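BauA (Acinetobacter baumannii, PDB 6HCP) imports iron across the outer membrane as the ferric preacinetobactin complex, probably acting as a TonB-dependent siderophore transporter. Local coordinates at residues S334-L339 and P385-P390; G330-T335 and P400-K405; G50-K55 and Q437-L442; K55-T60 and A525-A530; P126-S131 and V283-K288. All coordinates share one frame; numbering follows the deposited sequence.

Interaction 1 (S334-L339 and P385-P390); sequences STLGQL and PGFSDP. With EDO (1,2-ethanediol), chain Q.
S334 and P390 meet through their backbones, where strand S334-L339 touches the loop P385-P390. S334 O lies 3.3 Å from P390 CA, a CA-H...O contact bent to 123° at the hydrogen. Beyond this point the loop swings off the strand, and no direct hydrogen bond joins the two segments. Two waters bridge the widening gap. One accepts from L336 N at 2.9 Å and also reaches F387 O and D389 O. The other sits 2.8 Å from L336 O and equally far from F387 O.

L336 and F387 make the main side-chain contact. L336 CD1 comes to 4.1 Å from F387 CD2, meeting the ring obliquely. F387 CG lies beside its backbone N (chi1 -72°), which turns the ring back to the strand. An ethanediol, probably from the crystallisation liquor, has O2 at the ring edge and makes a weak bond of 3.0 Å to P385 O. At the other end, P390 CB leans 3.7 Å from S334 O.

The loop interrupts the pairing along one edge of strand 331-358. Strand 361-381 pairs there through Y381 with Q338, and strand 391-394 resumes with V391 on S334. Strand 320-325 lies along the other edge, where S321 and A322 bond T335.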
# COMPACT_ATOMS: atom_id res chain seq x y z
N SER A 334 21.90 -19.50 -15.30
CA SER A 334 21.38 -20.53 -14.43
C SER A 334 21.66 -21.91 -15.03
O SER A 334 21.14 -22.28 -16.08
CB SER A 334 19.90 -20.31 -14.13
OG SER A 334 19.66 -19.02 -13.56
N THR A 335 22.32 -22.76 -14.24
CA THR A 335 22.43 -24.17 -14.57
C THR A 335 21.26 -24.91 -13.93
O THR A 335 20.82 -24.57 -12.84
CB THR A 335 23.78 -24.72 -14.08
OG1 THR A 335 23.71 -24.64 -12.66
CG2 THR A 335 24.97 -23.93 -14.56
N LEU A 336 20.80 -25.97 -14.60
CA LEU A 336 19.65 -26.72 -14.17
C LEU A 336 20.12 -28.05 -13.56
O LEU A 336 21.08 -28.62 -14.02
CB LEU A 336 18.74 -26.95 -15.37
CG LEU A 336 18.32 -25.69 -16.12
CD1 LEU A 336 17.40 -26.05 -17.28
CD2 LEU A 336 17.64 -24.71 -15.18
N GLY A 337 19.35 -28.56 -12.60
CA GLY A 337 19.66 -29.82 -11.91
C GLY A 337 18.42 -30.47 -11.34
O GLY A 337 17.35 -29.86 -11.25
N GLN A 338 18.54 -31.77 -11.04
CA GLN A 338 17.48 -32.54 -10.42
C GLN A 338 18.07 -33.34 -9.26
O GLN A 338 19.18 -33.87 -9.36
CB GLN A 338 16.82 -33.47 -11.44
CG GLN A 338 16.20 -32.73 -12.62
CD GLN A 338 15.50 -33.65 -13.59
OE1 GLN A 338 15.59 -34.88 -13.51
NE2 GLN A 338 14.63 -33.07 -14.41
N LEU A 339 17.31 -33.43 -8.18
CA LEU A 339 17.70 -34.19 -7.00
C LEU A 339 16.47 -34.86 -6.42
O LEU A 339 15.39 -34.27 -6.36
CB LEU A 339 18.35 -33.24 -5.98
CG LEU A 339 18.70 -33.86 -4.62
CD1 LEU A 339 19.71 -34.98 -4.77
CD2 LEU A 339 19.24 -32.80 -3.68
N PRO A 385 20.44 -34.36 -19.24
CA PRO A 385 20.53 -34.62 -20.69
C PRO A 385 19.51 -33.77 -21.48
O PRO A 385 18.32 -33.76 -21.16
CB PRO A 385 20.23 -36.12 -20.82
CG PRO A 385 20.54 -36.70 -19.45
CD PRO A 385 20.20 -35.59 -18.47
N GLY A 386 20.02 -33.00 -22.44
CA GLY A 386 19.18 -32.15 -23.29
C GLY A 386 19.03 -30.75 -22.71
O GLY A 386 18.40 -29.89 -23.32
N PHE A 387 19.57 -30.52 -21.51
CA PHE A 387 19.35 -29.26 -20.79
C PHE A 387 20.66 -28.80 -20.16
O PHE A 387 20.70 -28.35 -19.01
CB PHE A 387 18.27 -29.44 -19.72
CG PHE A 387 16.87 -29.59 -20.25
CD1 PHE A 387 16.39 -30.82 -20.66
CD2 PHE A 387 16.02 -28.50 -20.29
CE1 PHE A 387 15.12 -30.94 -21.20
CE2 PHE A 387 14.73 -28.63 -20.79
CZ PHE A 387 14.28 -29.85 -21.24
N SER A 388 21.75 -29.04 -20.89
CA SER A 388 23.08 -28.89 -20.35
C SER A 388 23.55 -27.44 -20.48
O SER A 388 24.47 -27.02 -19.81
CB SER A 388 24.04 -29.86 -21.01
OG SER A 388 24.16 -29.58 -22.39
N ASP A 389 22.97 -26.69 -21.42
CA ASP A 389 23.35 -25.30 -21.58
C ASP A 389 22.69 -24.49 -20.46
O ASP A 389 21.54 -24.72 -20.12
CB ASP A 389 22.91 -24.73 -22.93
CG ASP A 389 23.63 -25.32 -24.12
OD1 ASP A 389 24.78 -25.79 -23.96
OD2 ASP A 389 23.07 -25.22 -25.22
N PRO A 390 23.40 -23.50 -19.88
CA PRO A 390 22.80 -22.62 -18.89
C PRO A 390 21.73 -21.73 -19.53
O PRO A 390 21.80 -21.43 -20.72
CB PRO A 390 23.97 -21.81 -18.34
CG PRO A 390 25.02 -21.87 -19.43
CD PRO A 390 24.82 -23.20 -20.12
C1 EDO Q . 15.75 -35.36 -18.45
O1 EDO Q . 14.53 -36.01 -18.10
C2 EDO Q . 16.00 -35.50 -19.94
O2 EDO Q . 15.39 -34.41 -20.62
O HOH W 1 21.61 -29.50 -16.63
O HOH W 2 21.69 -26.22 -17.40

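Interaction 2 (G330-T335 and P400-K405); sequences GTLSST and PNWGPK
This is a buried contact between an aromatic edge and a strand, at one end of the beta-barrel of this TonB-dependent receptor. W402, from the loop between strands 391-394 and 412-431, reaches L332 and S334 at the start of strand 331-358. The backbones stay well apart, with S334 CA 9.2 Å from W402 CA. The long indole spans the gap. With chi1 -74° it is swung away from the carbonyl carbon, and the six-membered ring meets the strand edge-on.

Two atoms of that ring do the touching. W402 CZ3 lies 3.6 Å from S334 OG, which sits near the ring plane; no hydrogen bond is formed. S334 CB is in the same plane, a little farther off. W402 CH2 meets a methyl at the ring edge, L332 CD2, at 4.1 Å.

T393 of strand 391-394 packs on both L332 and W402. W402 O accepts a bond from W280 NE1, which ties the loop to another loop. P400 packs on K268 of a second subunit.

The loop also holds its own shape through an Asx turn: G403 N donates to N401 OD1 at 3.0 Å, with an angle of 145° at the hydrogen, from above the carbonyl plane.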
# COMPACT_ATOMS: atom_id res chain seq x y z
N GLY A 330 22.73 -7.01 -14.70
CA GLY A 330 21.75 -7.94 -14.16
C GLY A 330 21.71 -9.29 -14.86
O GLY A 330 20.88 -10.13 -14.53
N THR A 331 22.64 -9.54 -15.78
CA THR A 331 22.70 -10.82 -16.49
C THR A 331 22.83 -11.98 -15.48
O THR A 331 23.64 -11.93 -14.56
CB THR A 331 23.85 -10.85 -17.51
OG1 THR A 331 23.72 -9.69 -18.34
CG2 THR A 331 23.82 -12.12 -18.34
N LEU A 332 22.00 -12.99 -15.67
CA LEU A 332 21.93 -14.17 -14.81
C LEU A 332 22.09 -15.43 -15.67
O LEU A 332 21.44 -15.59 -16.69
CB LEU A 332 20.59 -14.20 -14.07
CG LEU A 332 20.45 -15.27 -12.99
CD1 LEU A 332 21.30 -14.92 -11.79
CD2 LEU A 332 19.00 -15.47 -12.57
N SER A 333 23.01 -16.30 -15.25
CA SER A 333 23.27 -17.58 -15.90
C SER A 333 22.90 -18.70 -14.93
O SER A 333 23.50 -18.80 -13.85
CB SER A 333 24.73 -17.66 -16.32
OG SER A 333 25.00 -18.91 -16.93
N SER A 334 21.90 -19.50 -15.30
CA SER A 334 21.38 -20.53 -14.43
C SER A 334 21.66 -21.91 -15.03
O SER A 334 21.14 -22.28 -16.08
CB SER A 334 19.90 -20.31 -14.13
OG SER A 334 19.66 -19.02 -13.56
N THR A 335 22.32 -22.76 -14.24
CA THR A 335 22.43 -24.17 -14.57
C THR A 335 21.26 -24.91 -13.93
O THR A 335 20.82 -24.57 -12.84
CB THR A 335 23.78 -24.72 -14.08
OG1 THR A 335 23.71 -24.64 -12.66
CG2 THR A 335 24.97 -23.93 -14.56
N PRO A 400 11.17 -13.12 -17.92
CA PRO A 400 12.29 -13.98 -18.30
C PRO A 400 11.82 -15.23 -19.05
O PRO A 400 10.78 -15.81 -18.75
CB PRO A 400 12.92 -14.30 -16.94
CG PRO A 400 11.74 -14.31 -16.00
CD PRO A 400 10.92 -13.11 -16.47
N ASN A 401 12.64 -15.71 -19.98
CA ASN A 401 12.35 -16.95 -20.68
C ASN A 401 13.17 -18.08 -20.04
O ASN A 401 14.40 -18.10 -20.22
CB ASN A 401 12.73 -16.84 -22.16
CG ASN A 401 12.45 -18.11 -22.94
OD1 ASN A 401 11.96 -19.10 -22.40
ND2 ASN A 401 12.79 -18.10 -24.22
N TRP A 402 12.51 -18.92 -19.24
CA TRP A 402 13.18 -19.98 -18.47
C TRP A 402 13.28 -21.27 -19.29
O TRP A 402 13.89 -22.24 -18.84
CB TRP A 402 12.46 -20.22 -17.14
CG TRP A 402 12.71 -19.14 -16.14
CD1 TRP A 402 11.82 -18.21 -15.70
CD2 TRP A 402 13.97 -18.83 -15.52
NE1 TRP A 402 12.44 -17.36 -14.81
CE2 TRP A 402 13.76 -17.69 -14.72
CE3 TRP A 402 15.22 -19.45 -15.51
CZ2 TRP A 402 14.76 -17.19 -13.89
CZ3 TRP A 402 16.20 -18.95 -14.69
CH2 TRP A 402 15.97 -17.82 -13.90
N GLY A 403 12.70 -21.28 -20.50
CA GLY A 403 12.79 -22.45 -21.37
C GLY A 403 11.85 -23.56 -20.91
O GLY A 403 11.03 -23.40 -20.00
N PRO A 404 11.87 -24.73 -21.59
CA PRO A 404 10.97 -25.82 -21.23
C PRO A 404 11.37 -26.49 -19.90
O PRO A 404 12.52 -26.40 -19.46
CB PRO A 404 11.08 -26.77 -22.42
CG PRO A 404 12.43 -26.48 -23.04
CD PRO A 404 12.82 -25.07 -22.65
N LYS A 405 10.37 -27.08 -19.24
CA LYS A 405 10.54 -27.83 -18.03
C LYS A 405 11.07 -29.22 -18.37
O LYS A 405 10.40 -29.99 -19.03
CB LYS A 405 9.20 -27.96 -17.33
CG LYS A 405 9.24 -28.67 -15.99
CD LYS A 405 7.87 -29.09 -15.54
CE LYS A 405 7.69 -29.04 -14.04
NZ LYS A 405 6.25 -29.02 -13.67

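Interaction 3 (G50-K55 and Q437-L442); sequences GFLGSK and QLTLGL. With C8E ((hydroxyethyloxy)tri(ethyloxy)octane), chain B.
The amide of Q437 points its OE1 at the ammonium of K55, but the two do not bond directly. K55 NZ and Q437 OE1 are 4.4 Å apart. Two waters bridge them, one on either side of the line between the two atoms. They donate to Q437 OE1, one at 2.8 Å and the other at 2.7 Å. Each accepts only a weak bond of 3.3 Å from K55 NZ. The other end of the amide is fixed by the barrel itself, since Q437 NE2 donates to D434 O. The second flat group, the ring of F51, lies near G441 and makes a cation-pi contact with R443. V366, N368 and A426 of the barrel wall also pack on this ring.

The apolar part is one pair of methyls. L52 and T439 reach toward each other tip to tip, with L52 CD1 4.1 Å from T439 CG2. With chi1 -62° T439 holds CG2 anti to the backbone N and out toward L52, while OG1 is hydrogen-bonded with T428 OG1.

The contact joins the N-terminal part of the chain, inside the barrel, to strand 436-451 of the wall. A detergent molecule runs across the other side of this strand, its C11 4.1 Å from L442 CD2. That side is consistent with the membrane-facing surface.

Besides the methyl contact, the lysine and the amide oxygen meet only through water between these two segments, so the link is probably weaker than a direct bond.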
# COMPACT_ATOMS: atom_id res chain seq x y z
N GLY A 50 15.85 -30.89 27.42
CA GLY A 50 16.30 -32.21 27.01
C GLY A 50 15.91 -33.25 28.05
O GLY A 50 14.78 -33.24 28.55
N PHE A 51 16.84 -34.16 28.39
CA PHE A 51 16.46 -35.30 29.25
C PHE A 51 16.28 -34.88 30.72
O PHE A 51 15.83 -35.69 31.53
CB PHE A 51 17.44 -36.48 29.05
CG PHE A 51 18.75 -36.45 29.80
CD1 PHE A 51 19.41 -35.27 30.08
CD2 PHE A 51 19.36 -37.64 30.15
CE1 PHE A 51 20.65 -35.27 30.69
CE2 PHE A 51 20.60 -37.64 30.77
CZ PHE A 51 21.25 -36.46 31.03
N LEU A 52 16.54 -33.61 31.07
CA LEU A 52 16.19 -33.12 32.41
C LEU A 52 14.66 -32.96 32.55
O LEU A 52 14.15 -32.83 33.65
CB LEU A 52 16.88 -31.79 32.72
CG LEU A 52 18.40 -31.75 32.59
CD1 LEU A 52 18.93 -30.35 32.86
CD2 LEU A 52 19.04 -32.77 33.52
N GLY A 53 13.94 -33.02 31.42
CA GLY A 53 12.49 -32.89 31.39
C GLY A 53 12.01 -31.47 31.64
O GLY A 53 12.72 -30.47 31.43
N SER A 54 10.75 -31.36 32.06
CA SER A 54 10.07 -30.09 32.18
C SER A 54 10.67 -29.25 33.32
O SER A 54 10.76 -29.68 34.44
CB SER A 54 8.58 -30.29 32.36
OG SER A 54 7.95 -29.04 32.59
N LYS A 55 11.04 -28.00 33.02
CA LYS A 55 11.52 -27.08 34.05
C LYS A 55 10.86 -25.71 33.83
O LYS A 55 10.70 -25.27 32.70
CB LYS A 55 13.04 -26.98 34.02
CG LYS A 55 13.77 -28.28 34.36
CD LYS A 55 15.28 -28.22 34.19
CE LYS A 55 15.98 -27.38 35.24
NZ LYS A 55 15.96 -28.04 36.57
N GLN A 437 20.88 -24.47 42.69
CA GLN A 437 20.64 -25.71 41.94
C GLN A 437 21.81 -25.95 40.98
O GLN A 437 22.11 -25.11 40.13
CB GLN A 437 19.33 -25.62 41.17
CG GLN A 437 18.12 -25.49 42.09
CD GLN A 437 16.84 -25.25 41.33
OE1 GLN A 437 16.64 -25.77 40.23
NE2 GLN A 437 15.93 -24.52 41.96
N LEU A 438 22.58 -27.02 41.25
CA LEU A 438 23.77 -27.38 40.47
C LEU A 438 23.47 -28.64 39.67
O LEU A 438 23.12 -29.68 40.25
CB LEU A 438 24.95 -27.63 41.41
CG LEU A 438 26.21 -28.20 40.75
CD1 LEU A 438 26.84 -27.19 39.82
CD2 LEU A 438 27.21 -28.63 41.81
N THR A 439 23.59 -28.53 38.34
CA THR A 439 23.37 -29.68 37.46
C THR A 439 24.73 -30.10 36.88
O THR A 439 25.50 -29.26 36.46
CB THR A 439 22.36 -29.34 36.35
OG1 THR A 439 21.09 -29.03 36.92
CG2 THR A 439 22.16 -30.48 35.38
N LEU A 440 25.04 -31.39 36.96
CA LEU A 440 26.28 -31.99 36.46
C LEU A 440 25.87 -33.21 35.64
O LEU A 440 25.04 -34.01 36.10
CB LEU A 440 27.15 -32.50 37.61
CG LEU A 440 27.67 -31.50 38.62
CD1 LEU A 440 28.41 -32.24 39.73
CD2 LEU A 440 28.58 -30.48 37.95
N GLY A 441 26.60 -33.48 34.55
CA GLY A 441 26.35 -34.69 33.83
C GLY A 441 27.40 -34.98 32.77
O GLY A 441 28.24 -34.14 32.46
N LEU A 442 27.30 -36.18 32.20
CA LEU A 442 28.06 -36.47 31.01
C LEU A 442 27.26 -37.37 30.09
O LEU A 442 26.31 -38.02 30.52
CB LEU A 442 29.41 -37.07 31.41
CG LEU A 442 29.40 -38.51 31.89
CD1 LEU A 442 29.27 -39.47 30.72
CD2 LEU A 442 30.69 -38.79 32.65
C1 C8E B . 36.40 -28.18 30.50
C2 C8E B . 35.11 -27.99 31.28
C3 C8E B . 34.59 -29.33 31.75
C4 C8E B . 33.30 -29.22 32.55
C5 C8E B . 33.32 -30.19 33.72
C6 C8E B . 31.98 -30.84 34.00
C7 C8E B . 32.19 -32.30 34.28
C8 C8E B . 30.97 -32.85 34.96
O9 C8E B . 31.07 -34.26 34.93
C10 C8E B . 30.73 -34.89 36.14
C11 C8E B . 30.23 -36.31 35.89
O12 C8E B . 28.98 -36.50 36.57
C13 C8E B . 28.92 -37.62 37.45
C14 C8E B . 27.51 -38.19 37.42
O15 C8E B . 26.54 -37.16 37.62
O HOH W 3 18.14 -25.89 37.81
O HOH W 4 15.06 -27.94 39.74

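Interaction 4 (K55-T60 and A525-A530); sequences KKFLDT and AHTLSA
F57 and A525 bring the N-terminal plug region against the wall of the beta-barrel. F57 lies in a short 3-10 turn, and A525 is on strand 524-541.

The apolar contact is between F57 CE2 and A525 CB, at 4.0 Å; the methyl meets the ring obliquely. CG of F57 is anti to the backbone N (chi1 176°), which carries the ring out to the wall. F568, on the neighbouring strand 549-569, adds an edge-to-face ring contact.

Two oxygens of the strand approach the edge of the same ring. T527 OG1 lies near its plane, 3.5 Å from F57 CE1 and just as close to CZ. H526 O lies in the plane, 3.8 Å from F57 CZ. Neither approach is a hydrogen bond. The side chains of F57 and T527 run past each other in opposite directions.

Charged groups of the barrel hold the turn from further round. K518 NZ donates to both F57 O and T60 O, and D59 OD1 forms a salt bridge with K473.

Hydrogen bonds within the turn fix its shape. T60 N reaches F57 O at 3.3 Å. K56 O takes two donors from opposite faces of its plane: D59 N at 2.9 Å and T60 OG1 at 2.8 Å.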
# COMPACT_ATOMS: atom_id res chain seq x y z
N LYS A 55 11.04 -28.00 33.02
CA LYS A 55 11.52 -27.08 34.05
C LYS A 55 10.86 -25.71 33.83
O LYS A 55 10.70 -25.27 32.70
CB LYS A 55 13.04 -26.98 34.02
CG LYS A 55 13.77 -28.28 34.36
CD LYS A 55 15.28 -28.22 34.19
CE LYS A 55 15.98 -27.38 35.24
NZ LYS A 55 15.96 -28.04 36.57
N LYS A 56 10.63 -25.01 34.94
CA LYS A 56 10.10 -23.66 34.91
C LYS A 56 11.19 -22.68 34.46
O LYS A 56 12.35 -22.86 34.77
CB LYS A 56 9.60 -23.25 36.31
CG LYS A 56 8.39 -24.02 36.83
CD LYS A 56 7.91 -23.48 38.17
CE LYS A 56 7.69 -24.54 39.23
NZ LYS A 56 6.65 -25.52 38.84
N PHE A 57 10.74 -21.56 33.87
CA PHE A 57 11.54 -20.40 33.46
C PHE A 57 12.64 -20.07 34.48
O PHE A 57 13.85 -20.07 34.16
CB PHE A 57 10.59 -19.22 33.21
CG PHE A 57 11.27 -17.92 32.86
CD1 PHE A 57 11.94 -17.76 31.66
CD2 PHE A 57 11.18 -16.83 33.72
CE1 PHE A 57 12.51 -16.54 31.33
CE2 PHE A 57 11.79 -15.63 33.40
CZ PHE A 57 12.44 -15.47 32.20
N LEU A 58 12.25 -19.77 35.73
CA LEU A 58 13.21 -19.27 36.72
C LEU A 58 14.10 -20.39 37.29
O LEU A 58 15.04 -20.11 38.05
CB LEU A 58 12.46 -18.60 37.87
CG LEU A 58 11.85 -17.25 37.55
CD1 LEU A 58 11.08 -16.74 38.77
CD2 LEU A 58 12.93 -16.26 37.13
N ASP A 59 13.79 -21.64 36.96
CA ASP A 59 14.58 -22.78 37.45
C ASP A 59 15.50 -23.33 36.34
O ASP A 59 16.08 -24.39 36.50
CB ASP A 59 13.68 -23.91 37.92
CG ASP A 59 12.85 -23.56 39.14
OD1 ASP A 59 13.31 -22.72 39.93
OD2 ASP A 59 11.73 -24.12 39.26
N THR A 60 15.52 -22.69 35.17
CA THR A 60 16.21 -23.24 34.00
C THR A 60 17.48 -22.42 33.73
O THR A 60 17.39 -21.24 33.39
CB THR A 60 15.31 -23.22 32.77
OG1 THR A 60 14.14 -24.01 33.02
CG2 THR A 60 16.00 -23.76 31.54
N ALA A 525 8.27 -10.58 31.96
CA ALA A 525 9.53 -11.25 32.29
C ALA A 525 10.63 -10.78 31.33
O ALA A 525 10.37 -10.44 30.16
CB ALA A 525 9.32 -12.74 32.19
N HIS A 526 11.86 -10.76 31.87
CA HIS A 526 13.08 -10.38 31.16
C HIS A 526 14.12 -11.49 31.28
O HIS A 526 14.24 -12.12 32.34
CB HIS A 526 13.70 -9.11 31.77
CG HIS A 526 12.87 -7.88 31.63
ND1 HIS A 526 13.14 -6.91 30.68
CD2 HIS A 526 11.86 -7.40 32.39
CE1 HIS A 526 12.29 -5.91 30.83
NE2 HIS A 526 11.46 -6.22 31.84
N THR A 527 14.96 -11.63 30.24
CA THR A 527 16.19 -12.43 30.27
C THR A 527 17.34 -11.58 29.74
O THR A 527 17.17 -10.87 28.72
CB THR A 527 16.04 -13.72 29.45
OG1 THR A 527 14.91 -14.45 29.93
CG2 THR A 527 17.26 -14.62 29.51
N LEU A 528 18.47 -11.61 30.44
CA LEU A 528 19.68 -11.00 29.99
C LEU A 528 20.78 -12.06 30.02
O LEU A 528 21.03 -12.62 31.08
CB LEU A 528 20.03 -9.80 30.87
CG LEU A 528 21.35 -9.11 30.53
CD1 LEU A 528 21.26 -8.41 29.18
CD2 LEU A 528 21.77 -8.12 31.61
N SER A 529 21.36 -12.40 28.87
CA SER A 529 22.41 -13.42 28.85
C SER A 529 23.57 -13.05 27.93
O SER A 529 23.43 -12.32 26.97
CB SER A 529 21.86 -14.78 28.53
OG SER A 529 21.04 -14.73 27.39
N ALA A 530 24.75 -13.58 28.31
CA ALA A 530 25.97 -13.42 27.58
C ALA A 530 26.58 -14.80 27.36
O ALA A 530 26.52 -15.66 28.24
CB ALA A 530 26.90 -12.51 28.33

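Interaction 5 (P126-S131 and V283-K288); sequences PFYRTS and VETKDK. With EDO (1,2-ethanediol), chain Z.
D287 OD1 accepts two hydrogen bonds. One comes from the backbone F127 N, at 3.0 Å and with an angle of 147° at the hydrogen, from above the carboxylate plane. The other comes from T313 OG1 on the adjacent strand 302-318. The second carboxylate oxygen, D287 OD2, is bonded by a water at 2.8 Å. That water in turn accepts from Y128 N at 2.9 Å. The carboxylate thus holds two successive backbone N-H groups of the loop, one directly and one through water. P126 packs beside it, with P126 CA 3.4 Å from D287 CG.

The loop P126-S131 belongs to the plug of this TonB-dependent receptor, and V283-K288 is part of a barrel strand. D287, T285 and V283 all point inward to the plug.

Aromatic groups pack next to the polar link. F127 CD2 sits 3.4 Å above the centre of the Y128 ring, and Y128 CD2 lies in turn at the edge of the F127 ring. W100 and Y315 add edge-to-face contacts to Y128.

An ethanediol, probably from the crystallisation liquor, lies between V283 and R129. The R129 chain curls so that NH2 lies against the ethanediol, 3.6 Å from its C2, and also forms a salt bridge with D249 on strand 238-252.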
# COMPACT_ATOMS: atom_id res chain seq x y z
N PRO A 126 9.13 -33.31 10.17
CA PRO A 126 9.39 -33.14 8.74
C PRO A 126 10.82 -32.65 8.47
O PRO A 126 11.37 -31.91 9.26
CB PRO A 126 8.32 -32.11 8.33
CG PRO A 126 7.20 -32.37 9.29
CD PRO A 126 7.90 -32.64 10.61
N PHE A 127 11.39 -33.11 7.36
CA PHE A 127 12.83 -32.97 7.11
C PHE A 127 13.23 -31.50 6.92
O PHE A 127 14.24 -31.07 7.44
CB PHE A 127 13.20 -33.78 5.87
CG PHE A 127 14.67 -34.12 5.76
CD1 PHE A 127 15.22 -35.15 6.51
CD2 PHE A 127 15.48 -33.49 4.83
CE1 PHE A 127 16.54 -35.54 6.32
CE2 PHE A 127 16.80 -33.85 4.67
CZ PHE A 127 17.34 -34.87 5.42
N TYR A 128 12.45 -30.73 6.16
CA TYR A 128 12.90 -29.41 5.68
C TYR A 128 11.92 -28.28 6.03
O TYR A 128 12.32 -27.12 6.07
CB TYR A 128 13.11 -29.42 4.17
CG TYR A 128 14.42 -29.97 3.68
CD1 TYR A 128 15.59 -29.86 4.43
CD2 TYR A 128 14.48 -30.64 2.48
CE1 TYR A 128 16.80 -30.31 3.93
CE2 TYR A 128 15.69 -31.04 1.94
CZ TYR A 128 16.84 -30.93 2.69
OH TYR A 128 18.00 -31.39 2.17
N ARG A 129 10.61 -28.57 6.13
CA ARG A 129 9.65 -27.52 6.53
C ARG A 129 8.48 -28.17 7.27
O ARG A 129 7.98 -29.18 6.83
CB ARG A 129 9.16 -26.73 5.32
CG ARG A 129 8.10 -25.67 5.64
CD ARG A 129 8.24 -24.44 4.75
NE ARG A 129 8.18 -24.78 3.35
CZ ARG A 129 9.10 -24.50 2.44
NH1 ARG A 129 9.99 -23.53 2.66
NH2 ARG A 129 9.01 -25.09 1.27
N THR A 130 8.09 -27.55 8.38
CA THR A 130 7.06 -28.04 9.24
C THR A 130 5.96 -26.97 9.37
O THR A 130 6.19 -25.94 9.99
CB THR A 130 7.62 -28.45 10.61
OG1 THR A 130 8.56 -29.51 10.39
CG2 THR A 130 6.53 -28.92 11.55
N SER A 131 4.74 -27.33 8.95
CA SER A 131 3.56 -26.49 9.23
C SER A 131 3.07 -26.78 10.65
O SER A 131 3.08 -27.92 11.10
CB SER A 131 2.47 -26.68 8.18
OG SER A 131 1.53 -25.60 8.24
N VAL A 283 9.65 -28.05 -5.95
CA VAL A 283 10.14 -28.90 -4.89
C VAL A 283 8.92 -29.54 -4.25
O VAL A 283 7.87 -28.89 -4.07
CB VAL A 283 10.99 -28.13 -3.86
CG1 VAL A 283 10.14 -27.14 -3.07
CG2 VAL A 283 11.71 -29.09 -2.91
N GLU A 284 9.08 -30.79 -3.82
CA GLU A 284 8.03 -31.47 -3.07
C GLU A 284 8.68 -32.34 -2.00
O GLU A 284 9.62 -33.08 -2.33
CB GLU A 284 7.19 -32.35 -4.01
CG GLU A 284 6.21 -33.23 -3.28
CD GLU A 284 5.58 -34.29 -4.17
OE1 GLU A 284 6.28 -35.27 -4.56
OE2 GLU A 284 4.41 -34.10 -4.53
N THR A 285 8.19 -32.22 -0.77
CA THR A 285 8.63 -33.10 0.32
C THR A 285 7.39 -33.76 0.94
O THR A 285 6.43 -33.08 1.30
CB THR A 285 9.46 -32.37 1.37
OG1 THR A 285 10.49 -31.62 0.71
CG2 THR A 285 10.15 -33.30 2.34
N LYS A 286 7.44 -35.09 1.03
CA LYS A 286 6.45 -35.84 1.77
C LYS A 286 7.13 -36.40 3.02
O LYS A 286 8.15 -37.06 2.91
CB LYS A 286 5.91 -36.99 0.92
CG LYS A 286 5.10 -36.58 -0.31
CD LYS A 286 4.59 -37.78 -1.10
CE LYS A 286 3.87 -37.38 -2.38
NZ LYS A 286 3.65 -38.53 -3.28
N ASP A 287 6.53 -36.15 4.18
CA ASP A 287 7.02 -36.61 5.45
C ASP A 287 5.89 -37.37 6.15
O ASP A 287 4.76 -36.90 6.21
CB ASP A 287 7.48 -35.45 6.33
CG ASP A 287 8.74 -34.78 5.82
OD1 ASP A 287 9.85 -35.30 6.10
OD2 ASP A 287 8.61 -33.77 5.09
N LYS A 288 6.24 -38.52 6.71
CA LYS A 288 5.32 -39.31 7.53
C LYS A 288 6.06 -39.74 8.79
O LYS A 288 7.21 -40.17 8.69
CB LYS A 288 4.83 -40.54 6.76
CG LYS A 288 4.15 -40.26 5.43
CD LYS A 288 3.66 -41.50 4.70
CE LYS A 288 3.20 -41.17 3.30
NZ LYS A 288 2.62 -42.35 2.62
C1 EDO Z . 10.54 -28.83 0.59
O1 EDO Z . 9.31 -29.10 -0.12
C2 EDO Z . 10.23 -28.43 2.01
O2 EDO Z . 9.79 -29.58 2.75
O HOH W 5 9.90 -31.30 4.96

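Overall arrangement
Interactions 1 and 2 share S334 and T335 and touch each other. They join loops to the same strand, 331-358, and all their segments belong to the barrel part of the chain. Interaction 1 is partly exposed and bridged by water, while interaction 2 is buried and ring-based. Interactions 3, 4 and 5 join the chain inside the barrel to its wall. Interactions 3 and 4 share K55, touch through Q437 and D59, and lie across the chain centre from interaction 1, about 51 Å from it between centres. Both are partly buried; interaction 3 uses methyls and water, interaction 4 a ring edge. Interaction 5 is nearest the chain centre. It is buried and the only one with a direct hydrogen bond between its two segments.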